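Hypothetical protein DR_0824 (Deinococcus radiodurans, PDB 2IMR) catalyses the zinc-dependent deamination of aminodeoxyfutalosine to futalosine, a step of menaquinone biosynthesis. Local coordinates at residues Y107-L112 with P119-R124; E247-M250 with G256-W259; E249-G254 with H269-V274; T284-L289 with V305-D310. One frame throughout, in Å; residues are numbered along the deposited sequence.

Contact 1 (Y107-L112 with P119-R124); sequences YEFQAL and PEVVIR
F109 and V122 mark the closest backbone approach of two short helices, 106-111 and 119-125, their CA atoms 7.2 Å apart. The backbones stay clear of each other, and one aromatic side chain spans the space between them. F109 points its CB toward the second helix and has CG anti to its own carbonyl carbon (chi1 -86°), which brings the CD1-CE1 side of the ring to residues 121 and 122. There CE1 does most of the touching: it lies 4.0 Å from V121 O and 4.1 Å from V121 CG1. The neighbouring CD1 sits 4.4 Å from V122 CG2, a lighter contact. Ring and valines meet obliquely, the first valine through the branch that stands anti to its backbone N. Helix 113-116, which links the two, packs beside the contact: the F115 ring meets that of F109 with planes at about 85° and also touches V121, while M104 packs on F109 as well. The F109 side chain is about 10 Å from the zinc ion. Across the two segments the contact is apolar, with V121 O against ring carbon CE1, so it probably rests on shape and burial rather than on directed bonds.

Contact 2 (E247-M250 with G256-W259); sequences ELEM and GPLW
The sulfur of M250 comes obliquely to the W259 indole, its SD 5.4 Å from the centroid of the six-membered ring and 68° off the ring normal, a Met-aromatic contact. It touches the root of that side chain more closely, with M250 SD 3.8 Å from W259 CB. The ring itself leads away from helix 245-253; Y267 meets it edge-to-face and R262 makes a cation-pi contact. The second flat group, the E249 carboxylate, lies against the start of the loop: OE2 is 3.4 Å from G256 CA, and OE1 is 3.6 Å from P257 CD. Its chain is fully extended, CG anti to the backbone N (chi1 -172°), and crosses the proline at about a right angle. A CB on G256 would run into that OE2, and the backbone angles there already demand glycine. Trimming E249 to an alanine would probably strip G256 and P257 of this cover and leave the start of the loop freer to shift. Nearer E247, L258 CD2 reaches M250 SD at 4.0 Å and L258 CD1 comes to 3.9 Å from E247 CA, while P113 and Y114 touch the same leucine. The E247 carboxylate hydrogen-bonds through OE2 to A242 N. This is a loop doubling back on the helix after the fifth strand of a metallo-dependent hydrolase barrel, the strand that supplies the zinc ligand H240; E243, probably the proton donor, sits beside E247.

Contact 3 (E249-G254 with H269-V274); sequences EMFRTG and HTLAEV
L271 reaches across to M250 and F251 because its CG stands anti to the backbone N (chi1 178°) and its second torsion (chi2 60°, measured to CD1) leaves CD2 extended toward the last turns of helix 245-253. That methyl makes the closest contacts of the leucine side chain. It sits 3.4 Å from M250 O and 3.9 Å from M250 CG, meeting the methionine side chain at about a right angle. F251 starts off in the other direction, but chi1 of -90° swings its ring round until L271 CD2 lies over one face, 4.4 Å from F251 CD1. One methyl thus fills the notch between a carbonyl, a methylene and an aromatic face, all buried. Beside this apolar plug a water joins the two backbones: it donates to G254 O at 2.8 Å and accepts from L271 N at 3.0 Å, giving a partner to an amide of the first turn of helix 271-275. The same turn is capped by T270, whose OG1 accepts from E273 N at 3.2 Å and donates to E273 OE2 at 2.8 Å, on the anti side of the carboxylate. A helix finished by a glycine of positive phi thus packs against L271, in the first turn of the next helix, just past its threonine N-cap, within the long excursion that follows the fifth barrel strand.

Contact 4 (T284-L289 with V305-D310); sequences TPVRYL and VNVTPD
V286 and V307 meet methyl to methyl where two neighbouring helices of the TIM-barrel fold begin, helix 285-292 ahead of strand 300-303 and helix 309-318 after it. This is the snug part: V286 CG2, beside the backbone N, lies 3.9 Å from V307 CG1, and the two side chains approach obliquely. Barrel and helix close round it, with V241 of strand 238-241, M304 and V315 packing on V286 and I312 on V307. A second, slacker pair of methyls follows, T284 CG2 and T308 CG2 at 4.3 Å. Further out the segments part. D310 is exposed and R287 partly so, and although their charges are opposite, R287 NE and D310 OD2 stay 6.0 Å apart. Each has a mate within its own surroundings instead: R287 forms salt bridges with E291 and D282, D310 with R314. Any attraction between the two is therefore probably weak and long-range.

Both threonines are N-caps, so the apolar joint sits beside two helix starts whose amides are partly satisfied by side chains. D311 ties these starts together, taking T308 N on OD2 and pairing through OD1 with the hydroxyl of T284. N306 ND2, near the start of the second segment, hydrogen-bonds to C334 O. The cap on helix 285-292 is nearly straight: R287 N donates to T284 OG1 at 2.9 Å, with 171° at the hydrogen.

How the contacts relate
From the N terminus, contact 1 comes first, closing a short helical connection through helix 113-116 just after the first barrel strand. Contacts 2 and 3 both start from helix 245-253: contact 2 closes the short return at its end, and contact 3 reaches on to helix 271-275, so the loop of 256-259 lies within its span. W259 physically joins them, its CD1 3.3 Å from G254 O. Contact 4 then brackets strand 300-303. It touches the same helix 245-253 on another flank, where L248, F251 and R252 meet residues 284, 285, 288 and 308. Contact 1 stays apart, about 5 Å from contact 2 at the nearest atoms, with helix 113-116 bridging them through L258.

Contact 1 (Y107-L112 with P119-R124)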
loop_
_atom_site.group_PDB
_atom_site.type_symbol
_atom_site.label_atom_id
_atom_site.label_comp_id
_atom_site.label_asym_id
_atom_site.label_seq_id
_atom_site.Cartn_x
_atom_site.Cartn_y
_atom_site.Cartn_z
ATOM N N TYR A 107 -15.570 -11.110 8.205
ATOM C CA TYR A 107 -16.514 -10.068 7.823
ATOM C C TYR A 107 -16.097 -9.315 6.562
ATOM O O TYR A 107 -16.915 -9.094 5.674
ATOM C CB TYR A 107 -16.703 -9.066 8.969
ATOM C CG TYR A 107 -17.299 -9.658 10.233
ATOM C CD1 TYR A 107 -18.520 -10.338 10.204
ATOM C CD2 TYR A 107 -16.642 -9.537 11.458
ATOM C CE1 TYR A 107 -19.071 -10.885 11.368
ATOM C CE2 TYR A 107 -17.183 -10.082 12.627
ATOM C CZ TYR A 107 -18.396 -10.753 12.575
ATOM O OH TYR A 107 -18.923 -11.297 13.729
ATOM N N GLU A 108 -14.830 -8.920 6.464
ATOM C CA GLU A 108 -14.424 -8.186 5.277
ATOM C C GLU A 108 -14.352 -9.078 4.036
ATOM O O GLU A 108 -14.435 -8.583 2.916
ATOM C CB GLU A 108 -13.111 -7.415 5.524
ATOM C CG GLU A 108 -11.895 -8.230 5.883
ATOM C CD GLU A 108 -10.775 -7.366 6.455
ATOM O OE1 GLU A 108 -10.404 -6.344 5.825
ATOM O OE2 GLU A 108 -10.261 -7.710 7.537
ATOM N N PHE A 109 -14.213 -10.389 4.234
ATOM C CA PHE A 109 -14.191 -11.334 3.118
ATOM C C PHE A 109 -15.632 -11.513 2.636
ATOM O O PHE A 109 -15.909 -11.500 1.438
ATOM C CB PHE A 109 -13.646 -12.696 3.560
ATOM C CG PHE A 109 -12.149 -12.801 3.503
ATOM C CD1 PHE A 109 -11.510 -13.179 2.324
ATOM C CD2 PHE A 109 -11.377 -12.509 4.620
ATOM C CE1 PHE A 109 -10.116 -13.261 2.261
ATOM C CE2 PHE A 109 -9.986 -12.587 4.568
ATOM C CZ PHE A 109 -9.356 -12.964 3.383
ATOM N N GLN A 110 -16.544 -11.673 3.591
ATOM C CA GLN A 110 -17.956 -11.862 3.283
ATOM C C GLN A 110 -18.560 -10.649 2.582
ATOM O O GLN A 110 -19.448 -10.789 1.745
ATOM C CB GLN A 110 -18.743 -12.158 4.566
ATOM C CG GLN A 110 -18.439 -13.522 5.179
ATOM C CD GLN A 110 -19.332 -13.847 6.365
ATOM O OE1 GLN A 110 -19.216 -13.241 7.436
ATOM N NE2 GLN A 110 -20.236 -14.806 6.178
ATOM N N ALA A 111 -18.072 -9.463 2.923
ATOM C CA ALA A 111 -18.582 -8.229 2.334
ATOM C C ALA A 111 -18.185 -8.034 0.872
ATOM O O ALA A 111 -18.851 -7.305 0.140
ATOM C CB ALA A 111 -18.107 -7.041 3.153
ATOM N N LEU A 112 -17.106 -8.684 0.447
ATOM C CA LEU A 112 -16.618 -8.540 -0.923
ATOM C C LEU A 112 -16.789 -9.810 -1.766
ATOM O O LEU A 112 -15.980 -10.737 -1.695
ATOM C CB LEU A 112 -15.146 -8.115 -0.890
ATOM C CG LEU A 112 -14.854 -6.892 -0.008
ATOM C CD1 LEU A 112 -13.387 -6.490 -0.137
ATOM C CD2 LEU A 112 -15.755 -5.733 -0.421
ATOM N N PRO A 119 -11.649 -19.028 -4.635
ATOM C CA PRO A 119 -11.552 -19.933 -3.484
ATOM C C PRO A 119 -10.220 -19.940 -2.748
ATOM O O PRO A 119 -10.190 -19.841 -1.521
ATOM C CB PRO A 119 -11.879 -21.296 -4.092
ATOM C CG PRO A 119 -12.851 -20.944 -5.171
ATOM C CD PRO A 119 -12.190 -19.742 -5.807
ATOM N N GLU A 120 -9.126 -20.060 -3.494
ATOM C CA GLU A 120 -7.798 -20.093 -2.894
ATOM C C GLU A 120 -7.538 -18.887 -1.992
ATOM O O GLU A 120 -6.889 -19.008 -0.956
ATOM C CB GLU A 120 -6.722 -20.181 -3.982
ATOM C CG GLU A 120 -5.318 -20.412 -3.434
ATOM C CD GLU A 120 -4.320 -20.848 -4.500
ATOM O OE1 GLU A 120 -4.523 -21.921 -5.112
ATOM O OE2 GLU A 120 -3.327 -20.121 -4.725
ATOM N N VAL A 121 -8.045 -17.723 -2.382
ATOM C CA VAL A 121 -7.851 -16.527 -1.570
ATOM C C VAL A 121 -8.594 -16.641 -0.242
ATOM O O VAL A 121 -8.048 -16.325 0.812
ATOM C CB VAL A 121 -8.342 -15.264 -2.300
ATOM C CG1 VAL A 121 -8.275 -14.054 -1.358
ATOM C CG2 VAL A 121 -7.481 -15.027 -3.536
ATOM N N VAL A 122 -9.842 -17.090 -0.288
ATOM C CA VAL A 122 -10.606 -17.227 0.944
ATOM C C VAL A 122 -9.935 -18.264 1.843
ATOM O O VAL A 122 -9.786 -18.054 3.047
ATOM C CB VAL A 122 -12.058 -17.653 0.659
ATOM C CG1 VAL A 122 -12.818 -17.821 1.969
ATOM C CG2 VAL A 122 -12.738 -16.608 -0.211
ATOM N N ILE A 123 -9.516 -19.374 1.244
ATOM C CA ILE A 123 -8.848 -20.442 1.979
ATOM C C ILE A 123 -7.564 -19.950 2.648
ATOM O O ILE A 123 -7.339 -20.199 3.833
ATOM C CB ILE A 123 -8.500 -21.622 1.042
ATOM C CG1 ILE A 123 -9.788 -22.274 0.535
ATOM C CG2 ILE A 123 -7.632 -22.640 1.777
ATOM C CD1 ILE A 123 -9.565 -23.377 -0.485
ATOM N N ARG A 124 -6.729 -19.249 1.883
ATOM C CA ARG A 124 -5.467 -18.724 2.398
ATOM C C ARG A 124 -5.685 -17.657 3.469
ATOM O O ARG A 124 -4.862 -17.491 4.367
ATOM C CB ARG A 124 -4.634 -18.124 1.258
ATOM C CG ARG A 124 -4.083 -19.130 0.251
ATOM C CD ARG A 124 -3.365 -18.417 -0.895
ATOM N NE ARG A 124 -2.228 -17.621 -0.432
ATOM C CZ ARG A 124 -0.994 -18.093 -0.270
ATOM N NH1 ARG A 124 -0.726 -19.367 -0.539
ATOM N NH2 ARG A 124 -0.027 -17.295 0.169
#

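Contact 2 (E247-M250 with G256-W259)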
loop_
_atom_site.group_PDB
_atom_site.type_symbol
_atom_site.label_atom_id
_atom_site.label_comp_id
_atom_site.label_asym_id
_atom_site.label_seq_id
_atom_site.Cartn_x
_atom_site.Cartn_y
_atom_site.Cartn_z
ATOM N N GLU A 247 -17.003 -2.984 -9.172
ATOM C CA GLU A 247 -17.243 -1.871 -8.257
ATOM C C GLU A 247 -17.592 -0.649 -9.107
ATOM O O GLU A 247 -18.541 0.088 -8.816
ATOM C CB GLU A 247 -15.999 -1.573 -7.411
ATOM C CG GLU A 247 -16.195 -0.401 -6.440
ATOM C CD GLU A 247 -14.927 -0.028 -5.693
ATOM O OE1 GLU A 247 -14.130 -0.940 -5.392
ATOM O OE2 GLU A 247 -14.735 1.173 -5.392
ATOM N N LEU A 248 -16.824 -0.435 -10.171
ATOM C CA LEU A 248 -17.087 0.695 -11.058
ATOM C C LEU A 248 -18.466 0.517 -11.696
ATOM O O LEU A 248 -19.217 1.480 -11.871
ATOM C CB LEU A 248 -16.018 0.768 -12.151
ATOM C CG LEU A 248 -16.246 1.787 -13.272
ATOM C CD1 LEU A 248 -16.255 3.207 -12.714
ATOM C CD2 LEU A 248 -15.151 1.624 -14.312
ATOM N N GLU A 249 -18.798 -0.725 -12.029
ATOM C CA GLU A 249 -20.084 -1.024 -12.649
ATOM C C GLU A 249 -21.283 -0.640 -11.779
ATOM O O GLU A 249 -22.220 0.000 -12.261
ATOM C CB GLU A 249 -20.182 -2.508 -13.003
ATOM C CG GLU A 249 -21.417 -2.843 -13.839
ATOM C CD GLU A 249 -21.514 -4.314 -14.198
ATOM O OE1 GLU A 249 -20.473 -5.006 -14.205
ATOM O OE2 GLU A 249 -22.637 -4.776 -14.493
ATOM N N MET A 250 -21.267 -1.019 -10.503
ATOM C CA MET A 250 -22.409 -0.687 -9.662
ATOM C C MET A 250 -22.550 0.801 -9.402
ATOM O O MET A 250 -23.663 1.287 -9.201
ATOM C CB MET A 250 -22.392 -1.473 -8.344
ATOM C CG MET A 250 -21.203 -1.264 -7.449
ATOM S SD MET A 250 -21.441 -2.198 -5.904
ATOM C CE MET A 250 -20.233 -1.394 -4.875
ATOM N N GLY A 256 -25.048 -5.155 -11.083
ATOM C CA GLY A 256 -23.883 -5.875 -11.564
ATOM C C GLY A 256 -23.493 -7.009 -10.634
ATOM O O GLY A 256 -24.007 -7.098 -9.514
ATOM N N PRO A 257 -22.558 -7.877 -11.059
ATOM C CA PRO A 257 -22.058 -9.037 -10.315
ATOM C C PRO A 257 -21.640 -8.839 -8.858
ATOM O O PRO A 257 -21.734 -9.772 -8.068
ATOM C CB PRO A 257 -20.896 -9.527 -11.177
ATOM C CG PRO A 257 -21.324 -9.142 -12.556
ATOM C CD PRO A 257 -21.846 -7.747 -12.344
ATOM N N LEU A 258 -21.164 -7.649 -8.502
ATOM C CA LEU A 258 -20.755 -7.412 -7.120
ATOM C C LEU A 258 -22.001 -7.192 -6.271
ATOM O O LEU A 258 -22.346 -8.015 -5.426
ATOM C CB LEU A 258 -19.837 -6.184 -7.017
ATOM C CG LEU A 258 -19.057 -5.988 -5.703
ATOM C CD1 LEU A 258 -18.080 -4.831 -5.866
ATOM C CD2 LEU A 258 -20.001 -5.713 -4.541
ATOM N N TRP A 259 -22.680 -6.079 -6.515
ATOM C CA TRP A 259 -23.878 -5.748 -5.761
ATOM C C TRP A 259 -24.951 -6.830 -5.814
ATOM O O TRP A 259 -25.492 -7.229 -4.779
ATOM C CB TRP A 259 -24.471 -4.425 -6.259
ATOM C CG TRP A 259 -25.630 -3.973 -5.427
ATOM C CD1 TRP A 259 -26.959 -4.030 -5.755
ATOM C CD2 TRP A 259 -25.565 -3.444 -4.100
ATOM N NE1 TRP A 259 -27.725 -3.565 -4.706
ATOM C CE2 TRP A 259 -26.892 -3.200 -3.680
ATOM C CE3 TRP A 259 -24.511 -3.151 -3.222
ATOM C CZ2 TRP A 259 -27.192 -2.679 -2.419
ATOM C CZ3 TRP A 259 -24.809 -2.632 -1.971
ATOM C CH2 TRP A 259 -26.142 -2.403 -1.581
#

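Contact 3 (E249-G254 with H269-V274)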
loop_
_atom_site.group_PDB
_atom_site.type_symbol
_atom_site.label_atom_id
_atom_site.label_comp_id
_atom_site.label_asym_id
_atom_site.label_seq_id
_atom_site.Cartn_x
_atom_site.Cartn_y
_atom_site.Cartn_z
ATOM N N GLU A 249 -18.798 -0.725 -12.029
ATOM C CA GLU A 249 -20.084 -1.024 -12.649
ATOM C C GLU A 249 -21.283 -0.640 -11.779
ATOM O O GLU A 249 -22.220 0.000 -12.261
ATOM C CB GLU A 249 -20.182 -2.508 -13.003
ATOM C CG GLU A 249 -21.417 -2.843 -13.839
ATOM C CD GLU A 249 -21.514 -4.314 -14.198
ATOM O OE1 GLU A 249 -20.473 -5.006 -14.205
ATOM O OE2 GLU A 249 -22.637 -4.776 -14.493
ATOM N N MET A 250 -21.267 -1.019 -10.503
ATOM C CA MET A 250 -22.409 -0.687 -9.662
ATOM C C MET A 250 -22.550 0.801 -9.402
ATOM O O MET A 250 -23.663 1.287 -9.201
ATOM C CB MET A 250 -22.392 -1.473 -8.344
ATOM C CG MET A 250 -21.203 -1.264 -7.449
ATOM S SD MET A 250 -21.441 -2.198 -5.904
ATOM C CE MET A 250 -20.233 -1.394 -4.875
ATOM N N PHE A 251 -21.445 1.542 -9.415
ATOM C CA PHE A 251 -21.563 2.979 -9.211
ATOM C C PHE A 251 -22.219 3.606 -10.436
ATOM O O PHE A 251 -22.808 4.681 -10.357
ATOM C CB PHE A 251 -20.201 3.626 -8.955
ATOM C CG PHE A 251 -19.825 3.669 -7.502
ATOM C CD1 PHE A 251 -19.359 2.528 -6.858
ATOM C CD2 PHE A 251 -19.998 4.832 -6.762
ATOM C CE1 PHE A 251 -19.072 2.548 -5.497
ATOM C CE2 PHE A 251 -19.716 4.860 -5.403
ATOM C CZ PHE A 251 -19.251 3.715 -4.770
ATOM N N ARG A 252 -22.121 2.912 -11.562
ATOM C CA ARG A 252 -22.700 3.388 -12.810
ATOM C C ARG A 252 -24.143 2.936 -13.008
ATOM O O ARG A 252 -24.959 3.690 -13.536
ATOM C CB ARG A 252 -21.867 2.899 -13.997
ATOM C CG ARG A 252 -20.557 3.643 -14.198
ATOM C CD ARG A 252 -19.694 2.976 -15.264
ATOM N NE ARG A 252 -18.580 3.833 -15.662
ATOM C CZ ARG A 252 -17.563 3.445 -16.427
ATOM N NH1 ARG A 252 -17.502 2.201 -16.888
ATOM N NH2 ARG A 252 -16.603 4.307 -16.736
ATOM N N THR A 253 -24.456 1.717 -12.576
ATOM C CA THR A 253 -25.796 1.158 -12.767
ATOM C C THR A 253 -26.583 0.814 -11.503
ATOM O O THR A 253 -27.798 0.612 -11.564
ATOM C CB THR A 253 -25.727 -0.133 -13.589
ATOM O OG1 THR A 253 -25.167 -1.176 -12.779
ATOM C CG2 THR A 253 -24.853 0.064 -14.819
ATOM N N GLY A 254 -25.899 0.730 -10.370
ATOM C CA GLY A 254 -26.574 0.367 -9.137
ATOM C C GLY A 254 -26.659 -1.144 -9.012
ATOM O O GLY A 254 -27.170 -1.674 -8.017
ATOM N N HIS A 269 -30.636 -1.828 1.453
ATOM C CA HIS A 269 -31.231 -2.441 0.272
ATOM C C HIS A 269 -30.752 -1.922 -1.088
ATOM O O HIS A 269 -30.863 -2.628 -2.089
ATOM C CB HIS A 269 -32.756 -2.345 0.366
ATOM C CG HIS A 269 -33.334 -3.102 1.524
ATOM N ND1 HIS A 269 -33.429 -4.477 1.544
ATOM C CD2 HIS A 269 -33.838 -2.674 2.706
ATOM C CE1 HIS A 269 -33.970 -4.864 2.685
ATOM N NE2 HIS A 269 -34.227 -3.788 3.409
ATOM N N THR A 270 -30.222 -0.703 -1.129
ATOM C CA THR A 270 -29.730 -0.131 -2.385
ATOM C C THR A 270 -28.385 0.549 -2.166
ATOM O O THR A 270 -28.095 1.021 -1.069
ATOM C CB THR A 270 -30.686 0.945 -2.950
ATOM O OG1 THR A 270 -30.770 2.034 -2.025
ATOM C CG2 THR A 270 -32.081 0.365 -3.188
ATOM N N LEU A 271 -27.573 0.607 -3.215
ATOM C CA LEU A 271 -26.276 1.262 -3.115
ATOM C C LEU A 271 -26.527 2.748 -2.878
ATOM O O LEU A 271 -25.771 3.413 -2.172
ATOM C CB LEU A 271 -25.475 1.073 -4.406
ATOM C CG LEU A 271 -24.102 1.754 -4.455
ATOM C CD1 LEU A 271 -23.209 1.225 -3.340
ATOM C CD2 LEU A 271 -23.466 1.503 -5.819
ATOM N N ALA A 272 -27.600 3.263 -3.470
ATOM C CA ALA A 272 -27.942 4.671 -3.319
ATOM C C ALA A 272 -28.052 5.049 -1.851
ATOM O O ALA A 272 -27.667 6.148 -1.458
ATOM C CB ALA A 272 -29.263 4.978 -4.040
ATOM N N GLU A 273 -28.586 4.141 -1.039
ATOM C CA GLU A 273 -28.734 4.412 0.383
ATOM C C GLU A 273 -27.377 4.476 1.062
ATOM O O GLU A 273 -27.177 5.257 1.987
ATOM C CB GLU A 273 -29.618 3.349 1.041
ATOM C CG GLU A 273 -31.067 3.425 0.573
ATOM C CD GLU A 273 -31.907 2.268 1.060
ATOM O OE1 GLU A 273 -32.086 2.143 2.293
ATOM O OE2 GLU A 273 -32.382 1.487 0.209
ATOM N N VAL A 274 -26.436 3.666 0.586
ATOM C CA VAL A 274 -25.097 3.666 1.153
ATOM C C VAL A 274 -24.341 4.948 0.827
ATOM O O VAL A 274 -23.767 5.571 1.719
ATOM C CB VAL A 274 -24.257 2.480 0.626
ATOM C CG1 VAL A 274 -22.843 2.549 1.204
ATOM C CG2 VAL A 274 -24.925 1.169 0.993
HETATM O O HOH W 1 -28.505 -0.443 -5.909
#

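Contact 4 (T284-L289 with V305-D310)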
loop_
_atom_site.group_PDB
_atom_site.type_symbol
_atom_site.label_atom_id
_atom_site.label_comp_id
_atom_site.label_asym_id
_atom_site.label_seq_id
_atom_site.Cartn_x
_atom_site.Cartn_y
_atom_site.Cartn_z
ATOM N N THR A 284 -18.522 7.418 -10.677
ATOM C CA THR A 284 -17.476 6.432 -10.424
ATOM C C THR A 284 -17.165 6.554 -8.941
ATOM O O THR A 284 -17.421 7.592 -8.323
ATOM C CB THR A 284 -16.164 6.722 -11.179
ATOM O OG1 THR A 284 -15.488 7.809 -10.542
ATOM C CG2 THR A 284 -16.436 7.058 -12.642
ATOM N N PRO A 285 -16.601 5.498 -8.343
ATOM C CA PRO A 285 -16.295 5.615 -6.917
ATOM C C PRO A 285 -15.360 6.790 -6.620
ATOM O O PRO A 285 -15.449 7.407 -5.560
ATOM C CB PRO A 285 -15.673 4.255 -6.579
ATOM C CG PRO A 285 -15.124 3.778 -7.910
ATOM C CD PRO A 285 -16.214 4.180 -8.871
ATOM N N VAL A 286 -14.464 7.102 -7.551
ATOM C CA VAL A 286 -13.539 8.210 -7.338
ATOM C C VAL A 286 -14.269 9.551 -7.389
ATOM O O VAL A 286 -14.046 10.421 -6.542
ATOM C CB VAL A 286 -12.403 8.191 -8.381
ATOM C CG1 VAL A 286 -11.445 9.349 -8.131
ATOM C CG2 VAL A 286 -11.650 6.854 -8.295
ATOM N N ARG A 287 -15.138 9.723 -8.377
ATOM C CA ARG A 287 -15.889 10.971 -8.487
ATOM C C ARG A 287 -16.758 11.113 -7.242
ATOM O O ARG A 287 -16.896 12.199 -6.687
ATOM C CB ARG A 287 -16.764 10.973 -9.738
ATOM C CG ARG A 287 -17.461 12.301 -9.962
ATOM C CD ARG A 287 -18.446 12.252 -11.114
ATOM N NE ARG A 287 -19.329 13.413 -11.063
ATOM C CZ ARG A 287 -20.593 13.417 -11.470
ATOM N NH1 ARG A 287 -21.138 12.317 -11.971
ATOM N NH2 ARG A 287 -21.321 14.520 -11.349
ATOM N N TYR A 288 -17.340 10.003 -6.805
ATOM C CA TYR A 288 -18.162 9.993 -5.603
ATOM C C TYR A 288 -17.392 10.576 -4.415
ATOM O O TYR A 288 -17.867 11.491 -3.745
ATOM C CB TYR A 288 -18.597 8.559 -5.284
ATOM C CG TYR A 288 -19.015 8.344 -3.847
ATOM C CD1 TYR A 288 -20.091 9.042 -3.300
ATOM C CD2 TYR A 288 -18.326 7.438 -3.031
ATOM C CE1 TYR A 288 -20.474 8.849 -1.974
ATOM C CE2 TYR A 288 -18.698 7.237 -1.708
ATOM C CZ TYR A 288 -19.772 7.946 -1.185
ATOM O OH TYR A 288 -20.144 7.754 0.125
ATOM N N LEU A 289 -16.200 10.044 -4.150
ATOM C CA LEU A 289 -15.389 10.527 -3.031
ATOM C C LEU A 289 -14.958 11.976 -3.205
ATOM O O LEU A 289 -14.904 12.744 -2.247
ATOM C CB LEU A 289 -14.138 9.663 -2.862
ATOM C CG LEU A 289 -14.362 8.226 -2.394
ATOM C CD1 LEU A 289 -13.028 7.471 -2.396
ATOM C CD2 LEU A 289 -14.978 8.245 -1.002
ATOM N N VAL A 305 -7.607 0.281 -9.605
ATOM C CA VAL A 305 -7.422 -0.378 -10.886
ATOM C C VAL A 305 -8.452 0.034 -11.924
ATOM O O VAL A 305 -8.123 0.305 -13.077
ATOM C CB VAL A 305 -7.473 -1.917 -10.710
ATOM C CG1 VAL A 305 -7.486 -2.614 -12.068
ATOM C CG2 VAL A 305 -6.270 -2.374 -9.897
ATOM N N ASN A 306 -9.706 0.101 -11.508
ATOM C CA ASN A 306 -10.769 0.433 -12.434
ATOM C C ASN A 306 -11.229 1.878 -12.324
ATOM O O ASN A 306 -12.261 2.181 -11.734
ATOM C CB ASN A 306 -11.898 -0.565 -12.210
ATOM C CG ASN A 306 -11.433 -1.997 -12.440
ATOM O OD1 ASN A 306 -11.386 -2.467 -13.576
ATOM N ND2 ASN A 306 -11.048 -2.684 -11.363
ATOM N N VAL A 307 -10.431 2.765 -12.915
ATOM C CA VAL A 307 -10.694 4.190 -12.902
ATOM C C VAL A 307 -10.672 4.739 -14.323
ATOM O O VAL A 307 -10.204 4.079 -15.250
ATOM C CB VAL A 307 -9.634 4.946 -12.062
ATOM C CG1 VAL A 307 -9.646 4.438 -10.621
ATOM C CG2 VAL A 307 -8.253 4.774 -12.684
ATOM N N THR A 308 -11.177 5.956 -14.481
ATOM C CA THR A 308 -11.229 6.597 -15.792
ATOM C C THR A 308 -10.199 7.711 -15.865
ATOM O O THR A 308 -9.576 8.057 -14.869
ATOM C CB THR A 308 -12.601 7.232 -16.038
ATOM O OG1 THR A 308 -12.797 8.299 -15.101
ATOM C CG2 THR A 308 -13.705 6.207 -15.866
ATOM N N PRO A 309 -10.002 8.284 -17.062
ATOM C CA PRO A 309 -9.027 9.368 -17.171
ATOM C C PRO A 309 -9.430 10.513 -16.251
ATOM O O PRO A 309 -8.589 11.127 -15.605
ATOM C CB PRO A 309 -9.098 9.741 -18.646
ATOM C CG PRO A 309 -9.344 8.410 -19.295
ATOM C CD PRO A 309 -10.414 7.808 -18.394
ATOM N N ASP A 310 -10.726 10.796 -16.192
ATOM C CA ASP A 310 -11.208 11.864 -15.328
ATOM C C ASP A 310 -10.927 11.529 -13.862
ATOM O O ASP A 310 -10.577 12.408 -13.082
ATOM C CB ASP A 310 -12.705 12.091 -15.528
ATOM C CG ASP A 310 -13.207 13.302 -14.771
ATOM O OD1 ASP A 310 -12.820 14.437 -15.131
ATOM O OD2 ASP A 310 -13.981 13.124 -13.806
#